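Local structure of AceL NrdHF-1-1 Intein (Metagenome, 6ZGQ) at residues Y59-A64 and T116-T121. The protein is a naturally split class 3 intein, here linked and made splice-inactive, whose native form probably excises itself and joins its flanking sequences by protein splicing. Sequence-based numbering, arbitrary orientation. Where two conformers were deposited one is given.
Sequences YHFEGA and TDVKIT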
ATOM      1  N   TYR A  59      -0.503  11.111  -4.593  1.00  9.46           N
ATOM      2  CA  TYR A  59      -1.703  11.084  -3.729  1.00  8.81           C
ATOM      3  C   TYR A  59      -1.271  10.603  -2.343  1.00  8.98           C
ATOM      4  O   TYR A  59      -0.804   9.455  -2.213  1.00  9.02           O
ATOM      5  CB  TYR A  59      -2.778  10.144  -4.288  1.00  8.47           C
ATOM      6  CG  TYR A  59      -3.577  10.797  -5.375  1.00  9.12           C
ATOM      7  CD1 TYR A  59      -3.089  10.859  -6.673  1.00  9.08           C
ATOM      8  CD2 TYR A  59      -4.798  11.400  -5.099  1.00  9.49           C
ATOM      9  CE1 TYR A  59      -3.810  11.473  -7.679  1.00  9.54           C
ATOM     10  CE2 TYR A  59      -5.523  12.025  -6.099  1.00 10.01           C
ATOM     11  CZ  TYR A  59      -5.020  12.065  -7.385  1.00  9.80           C
ATOM     12  OH  TYR A  59      -5.743  12.679  -8.372  1.00 10.63           O
ATOM     13  N   HIS A  60      -1.393  11.502  -1.357  1.00  8.80           N
ATOM     14  CA  HIS A  60      -1.022  11.266   0.043  1.00  8.62           C
ATOM     15  C   HIS A  60      -2.303  11.079   0.853  1.00  9.26           C
ATOM     16  O   HIS A  60      -3.052  12.047   1.051  1.00  9.38           O
ATOM     17  CB  HIS A  60      -0.173  12.428   0.596  1.00  8.21           C
ATOM     18  CG  HIS A  60       0.259  12.234   2.016  1.00  8.79           C
ATOM     19  ND1 HIS A  60       0.560  13.286   2.851  1.00  9.37           N
ATOM     20  CD2 HIS A  60       0.423  11.110   2.752  1.00  9.30           C
ATOM     21  CE1 HIS A  60       0.901  12.820   4.040  1.00 10.38           C
ATOM     22  NE2 HIS A  60       0.831  11.500   4.005  1.00 10.47           N
ATOM     23  N   PHE A  61      -2.558   9.821   1.240  1.00  9.15           N
ATOM     24  CA  PHE A  61      -3.652   9.420   2.140  1.00  9.43           C
ATOM     25  C   PHE A  61      -3.108   9.457   3.578  1.00  9.92           C
ATOM     26  O   PHE A  61      -2.076   8.840   3.822  1.00 10.10           O
ATOM     27  CB  PHE A  61      -4.126   7.997   1.792  1.00  9.33           C
ATOM     28  CG  PHE A  61      -4.775   7.866   0.436  1.00  9.12           C
ATOM     29  CD1 PHE A  61      -4.007   7.766  -0.716  1.00  8.78           C
ATOM     30  CD2 PHE A  61      -6.153   7.816   0.317  1.00  8.66           C
ATOM     31  CE1 PHE A  61      -4.603   7.633  -1.958  1.00  8.76           C
ATOM     32  CE2 PHE A  61      -6.755   7.693  -0.923  1.00  8.19           C
ATOM     33  CZ  PHE A  61      -5.978   7.601  -2.064  1.00  8.59           C
ATOM     34  N   GLU A  62      -3.767  10.182   4.494  1.00  9.98           N
ATOM     35  CA  GLU A  62      -3.291  10.348   5.882  1.00 11.08           C
ATOM     36  C   GLU A  62      -4.459  10.449   6.873  1.00 11.29           C
ATOM     37  O   GLU A  62      -5.313  11.330   6.740  1.00 10.03           O
ATOM     38  CB  GLU A  62      -2.386  11.586   6.022  1.00 12.43           C
ATOM     39  CG  GLU A  62      -1.735  11.704   7.403  1.00 14.68           C
ATOM     40  CD  GLU A  62      -0.734  12.842   7.538  1.00 18.44           C
ATOM     41  OE1 GLU A  62      -0.728  13.760   6.694  1.00 20.11           O
ATOM     42  OE2 GLU A  62       0.055  12.820   8.506  1.00 21.85           O
ATOM     43  N   GLY A  63      -4.473   9.556   7.864  1.00 12.00           N
ATOM     44  CA  GLY A  63      -5.411   9.643   8.990  1.00 12.54           C
ATOM     45  C   GLY A  63      -5.467   8.354   9.788  1.00 13.94           C
ATOM     46  O   GLY A  63      -5.401   7.279   9.190  1.00 13.96           O
ATOM     47  N   ALA A  64      -5.533   8.486  11.118  1.00 15.15           N
ATOM     48  CA  ALA A  64      -5.864   7.403  12.056  1.00 17.41           C
ATOM     49  C   ALA A  64      -4.958   6.168  11.935  1.00 17.41           C
ATOM     50  O   ALA A  64      -5.455   5.037  11.966  1.00 19.13           O
ATOM     51  CB  ALA A  64      -7.330   7.014  11.889  1.00 20.38           C
ATOM     52  N   THR A 116     -13.356   7.885   5.498  0.57 13.33           N
ATOM     53  CA  THR A 116     -13.741   9.281   5.763  0.57 13.63           C
ATOM     54  C   THR A 116     -12.914   9.892   6.911  0.57 13.50           C
ATOM     55  O   THR A 116     -13.010  11.095   7.146  0.57 14.13           O
ATOM     56  CB  THR A 116     -15.253   9.399   6.068  0.57 13.99           C
ATOM     57  OG1 THR A 116     -15.609   8.462   7.089  0.57 15.00           O
ATOM     58  CG2 THR A 116     -16.087   9.116   4.820  0.57 14.24           C
ATOM     59  N   ASP A 117     -12.115   9.070   7.604  1.00 13.28           N
ATOM     60  CA  ASP A 117     -11.180   9.532   8.658  1.00 13.00           C
ATOM     61  C   ASP A 117      -9.792   9.782   8.049  1.00 11.70           C
ATOM     62  O   ASP A 117      -8.870  10.100   8.791  1.00 11.72           O
ATOM     63  CB  ASP A 117     -11.007   8.492   9.786  1.00 14.00           C
ATOM     64  CG  ASP A 117     -12.216   8.375  10.725  1.00 16.38           C
ATOM     65  OD1 ASP A 117     -13.164   9.179  10.645  1.00 18.06           O
ATOM     66  OD2 ASP A 117     -12.194   7.457  11.565  1.00 20.12           O
ATOM     67  N   VAL A 118      -9.651   9.620   6.725  1.00 11.63           N
ATOM     68  CA  VAL A 118      -8.362   9.684   6.010  1.00 10.45           C
ATOM     69  C   VAL A 118      -8.425  10.826   4.989  1.00 10.42           C
ATOM     70  O   VAL A 118      -9.204  10.754   4.030  1.00 10.15           O
ATOM     71  CB  VAL A 118      -8.047   8.340   5.299  1.00 10.19           C
ATOM     72  CG1 VAL A 118      -6.736   8.392   4.511  1.00  9.96           C
ATOM     73  CG2 VAL A 118      -8.002   7.200   6.309  1.00 10.42           C
ATOM     74  N   LYS A 119      -7.632  11.870   5.251  1.00 10.98           N
ATOM     75  CA  LYS A 119      -7.457  13.042   4.386  1.00  9.65           C
ATOM     76  C   LYS A 119      -6.688  12.614   3.118  1.00  8.70           C
ATOM     77  O   LYS A 119      -5.765  11.788   3.217  1.00  8.73           O
ATOM     78  CB  LYS A 119      -6.693  14.114   5.183  1.00 10.63           C
ATOM     79  CG  LYS A 119      -6.378  15.419   4.468  1.00 11.54           C
ATOM     80  CD  LYS A 119      -5.753  16.429   5.423  1.00 15.00           C
ATOM     81  CE  LYS A 119      -4.316  16.077   5.778  1.00 16.47           C
ATOM     82  NZ  LYS A 119      -3.799  16.917   6.891  1.00 18.05           N
ATOM     83  N   ILE A 120      -7.083  13.151   1.960  0.62  7.91           N
ATOM     84  CA  ILE A 120      -6.431  12.865   0.665  0.62  8.01           C
ATOM     85  C   ILE A 120      -5.890  14.176   0.079  0.62  8.48           C
ATOM     86  O   ILE A 120      -6.669  15.119  -0.117  0.62  8.58           O
ATOM     87  CB  ILE A 120      -7.402  12.207  -0.348  0.62  7.75           C
ATOM     88  CG1 ILE A 120      -8.144  11.022   0.290  0.62  7.54           C
ATOM     89  CG2 ILE A 120      -6.647  11.764  -1.601  0.62  7.84           C
ATOM     90  CD1 ILE A 120      -9.265  10.464  -0.562  0.62  7.66           C
ATOM     91  N   THR A 121      -4.578  14.207  -0.186  1.00  8.63           N
ATOM     92  CA  THR A 121      -3.874  15.342  -0.823  1.00  8.50           C
ATOM     93  C   THR A 121      -3.316  14.864  -2.164  1.00  8.38           C
ATOM     94  O   THR A 121      -2.624  13.839  -2.197  1.00  8.65           O
ATOM     95  CB  THR A 121      -2.723  15.841   0.080  1.00  8.59           C
ATOM     96  OG1 THR A 121      -3.260  16.079   1.384  1.00  8.59           O
ATOM     97  CG2 THR A 121      -2.092  17.134  -0.454  1.00  8.10           C
TER
HETATM   98  O   HOH W   1      -3.282  13.915   3.002  1.00  9.25           O
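F61 and I120 pack side by side on one face of an antiparallel strand pair in this all-beta intein. Strand 57-63 is the middle of a three-stranded sheet, and residues 119-121 begin an outer strand along it. The two short strand segments run nearly antiparallel.

The tight part lies on the F61 side. Its ring has I120 CG2 over one face, offset toward the rim, while I120 CG1 and CD1 run along CD2 and CE2 of the F61 ring. F61 CE2 and I120 CD1 are 3.8 Å apart. These contacts hold for the I120 conformer described, one of two. V118 CG1 meets F61 CB and also approaches the backbone N of E62, at 3.5 Å. V118 holds CG1 anti to its own N (chi1 178°), which places this methyl against strand 57-63. F66 of the third strand touches both F61 and V118. At the other end, Y59 meets I120 CG2 with its ring edge and stacks on H122.

Two hydrogen-bonded pairs, H60 with T121 and E62 with K119, bracket the F61-I120 pair. The bond from H60 N to T121 O is nearly straight, at 170°. That from K119 N to E62 O is more bent, at 138°, and its donor lies above the carbonyl plane, where the strand is just starting.

The opposite face is looser and more polar. E62 and K119 both project there, K119 bending at chi3, but E62 OE1 and K119 NZ stay 4.4 Å apart, beyond a salt bridge. The H60 ring leads away from T121, and its NE2 is hydrogen-bonded to D67 on strand 66-70. A water spans the pair that H60 and T121 form: it donates to H60 O at 2.7 Å and is hydrogen-bonded to T121 OG1 at the same distance. H60 O therefore accepts twice, from this water and from T121 N.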